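Local structure of N-terminal acetyltransferase B complex subunit NAT3 (Candida albicans, 5K04) at residues Ser33-Glu38 with Tyr57-Thr62. The protein belongs to the NatB complex, which transfers an acetyl group from acetyl-coenzyme A to the N-terminal amino acid of proteins. Residues are numbered along the deposited sequence; the frame is centred on the assembly and turned at random.
Sequences SQYLIE and YMMAKT
Y35 is the one residue of helix segment 33-38 that touches strand segment 57-62, and its ring meets M59, A60 and K61 in three different ways. Over one face stands the methyl of M59: CE lies 4.2 Å from CG of Y35, displaced toward the rim of the ring, and the two side chains cross at about a right angle. The bend of the M59 chain at chi3 (60°) turns this terminal methyl to the aromatic face. At the ring edge, close to its plane, sits a backbone oxygen, A60 O, 3.5 Å from Y35 CD2; the side chain of A60 itself leaves the strand on the other side. K61 approaches obliquely. With CG lodged between backbone N and carbonyl carbon (chi1 54°) and the rest of the chain extended, its methylenes follow the phenol outward, from CB, 3.9 Å from Y35 CE2, to CE, 3.5 Å from Y35 OH. Beyond this apolar stretch the polar ends share a water, 2.8 Å from Y35 OH and accepting from K61 NZ at 3.1 Å. The ammonium is also paired with E63 in a salt bridge, which should help fix the end of the lysine chain. F31 and W39 add ring contacts to Y35, the latter edge-to-face, and F43 packs on both Y35 and M59. The segment axes approach to 9.1 Å at 55°, so the tyrosine spans the gap between helix and sheet. Packing of a helix on the central mixed sheet is characteristic of the GNAT alpha/beta fold; in this protein the layer between helix 29-38 and strand 53-65 is built on Y35 and M59, and the side chain of M59 lies about 11 Å from the bound coenzyme A.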
loop_
_atom_site.group_PDB
_atom_site.type_symbol
_atom_site.label_atom_id
_atom_site.label_comp_id
_atom_site.label_asym_id
_atom_site.label_seq_id
_atom_site.Cartn_x
_atom_site.Cartn_y
_atom_site.Cartn_z
ATOM N N SER B 33 6.318 1.018 -12.461
ATOM C CA SER B 33 5.685 2.052 -13.271
ATOM C C SER B 33 6.358 2.179 -14.637
ATOM O O SER B 33 5.695 2.508 -15.629
ATOM C CB SER B 33 5.725 3.387 -12.526
ATOM O OG SER B 33 7.061 3.856 -12.476
ATOM N N GLN B 34 7.667 1.932 -14.696
ATOM C CA GLN B 34 8.395 1.938 -15.963
ATOM C C GLN B 34 7.855 0.884 -16.921
ATOM O O GLN B 34 7.701 1.143 -18.119
ATOM C CB GLN B 34 9.896 1.701 -15.716
ATOM C CG GLN B 34 10.723 1.601 -17.000
ATOM C CD GLN B 34 12.144 1.035 -16.806
ATOM O OE1 GLN B 34 12.418 0.255 -15.889
ATOM N NE2 GLN B 34 13.046 1.433 -17.692
ATOM N N TYR B 35 7.601 -0.327 -16.419
ATOM C CA TYR B 35 7.029 -1.361 -17.272
ATOM C C TYR B 35 5.627 -0.988 -17.727
ATOM O O TYR B 35 5.265 -1.215 -18.886
ATOM C CB TYR B 35 7.040 -2.699 -16.538
ATOM C CG TYR B 35 8.383 -3.383 -16.669
ATOM C CD1 TYR B 35 9.531 -2.810 -16.129
ATOM C CD2 TYR B 35 8.509 -4.585 -17.346
ATOM C CE1 TYR B 35 10.774 -3.427 -16.252
ATOM C CE2 TYR B 35 9.737 -5.209 -17.478
ATOM C CZ TYR B 35 10.860 -4.626 -16.931
ATOM O OH TYR B 35 12.071 -5.234 -17.076
ATOM N N LEU B 36 4.831 -0.391 -16.833
ATOM C CA LEU B 36 3.507 0.075 -17.230
ATOM C C LEU B 36 3.586 1.223 -18.222
ATOM O O LEU B 36 2.665 1.403 -19.024
ATOM C CB LEU B 36 2.698 0.504 -16.009
ATOM C CG LEU B 36 2.388 -0.638 -15.040
ATOM C CD1 LEU B 36 1.861 -0.064 -13.746
ATOM C CD2 LEU B 36 1.395 -1.643 -15.615
ATOM N N ILE B 37 4.672 2.005 -18.191
ATOM C CA ILE B 37 4.785 3.142 -19.099
ATOM C C ILE B 37 5.245 2.680 -20.476
ATOM O O ILE B 37 4.662 3.064 -21.498
ATOM C CB ILE B 37 5.719 4.216 -18.501
ATOM C CG1 ILE B 37 4.977 5.036 -17.440
ATOM C CG2 ILE B 37 6.267 5.156 -19.586
ATOM C CD1 ILE B 37 5.901 5.673 -16.430
ATOM N N GLU B 38 6.265 1.809 -20.519
ATOM C CA GLU B 38 6.929 1.442 -21.769
ATOM C C GLU B 38 6.307 0.224 -22.448
ATOM O O GLU B 38 6.154 0.217 -23.674
ATOM C CB GLU B 38 8.424 1.224 -21.517
ATOM C CG GLU B 38 9.197 2.553 -21.399
ATOM C CD GLU B 38 10.686 2.374 -21.233
ATOM O OE1 GLU B 38 11.302 1.685 -22.072
ATOM O OE2 GLU B 38 11.249 2.931 -20.262
ATOM N N TYR B 57 1.187 -12.737 -11.677
ATOM C CA TYR B 57 1.371 -11.712 -12.692
ATOM C C TYR B 57 2.601 -12.010 -13.538
ATOM O O TYR B 57 3.467 -12.806 -13.168
ATOM C CB TYR B 57 1.467 -10.295 -12.091
ATOM C CG TYR B 57 2.560 -10.070 -11.048
ATOM C CD1 TYR B 57 3.857 -9.727 -11.415
ATOM C CD2 TYR B 57 2.267 -10.159 -9.691
ATOM C CE1 TYR B 57 4.841 -9.507 -10.453
ATOM C CE2 TYR B 57 3.220 -9.948 -8.729
ATOM C CZ TYR B 57 4.510 -9.618 -9.104
ATOM O OH TYR B 57 5.440 -9.411 -8.112
ATOM N N MET B 58 2.621 -11.360 -14.707
ATOM C CA MET B 58 3.720 -11.375 -15.659
ATOM C C MET B 58 4.170 -9.943 -15.923
ATOM O O MET B 58 3.339 -9.062 -16.172
ATOM C CB MET B 58 3.302 -12.032 -16.979
ATOM C CG MET B 58 4.051 -11.478 -18.175
ATOM S SD MET B 58 5.761 -11.905 -18.103
ATOM C CE MET B 58 5.483 -13.608 -18.182
ATOM N N MET B 59 5.480 -9.707 -15.808
ATOM C CA MET B 59 6.121 -8.476 -16.243
ATOM C C MET B 59 7.099 -8.872 -17.329
ATOM O O MET B 59 8.025 -9.649 -17.078
ATOM C CB MET B 59 6.860 -7.758 -15.104
ATOM C CG MET B 59 6.028 -7.510 -13.855
ATOM S SD MET B 59 7.027 -7.041 -12.469
ATOM C CE MET B 59 7.675 -5.637 -13.224
ATOM N N ALA B 60 6.875 -8.370 -18.535
ATOM C CA ALA B 60 7.775 -8.606 -19.644
ATOM C C ALA B 60 8.017 -7.284 -20.368
ATOM O O ALA B 60 7.345 -6.278 -20.123
ATOM C CB ALA B 60 7.217 -9.676 -20.600
ATOM N N LYS B 61 8.984 -7.299 -21.281
ATOM C CA LYS B 61 9.325 -6.111 -22.051
ATOM C C LYS B 61 9.813 -6.538 -23.426
ATOM O O LYS B 61 10.047 -7.724 -23.683
ATOM C CB LYS B 61 10.395 -5.270 -21.340
ATOM C CG LYS B 61 11.669 -6.053 -20.977
ATOM C CD LYS B 61 12.853 -5.125 -20.693
ATOM C CE LYS B 61 13.964 -5.891 -20.001
ATOM N NZ LYS B 61 15.128 -5.025 -19.703
ATOM N N THR B 62 9.960 -5.553 -24.317
ATOM C CA THR B 62 10.640 -5.755 -25.592
ATOM C C THR B 62 11.899 -4.900 -25.635
ATOM O O THR B 62 11.985 -3.861 -24.983
ATOM C CB THR B 62 9.747 -5.428 -26.819
ATOM O OG1 THR B 62 9.416 -4.040 -26.822
ATOM C CG2 THR B 62 8.470 -6.321 -26.864
HETATM O O HOH W 1 14.401 -3.774 -16.979
#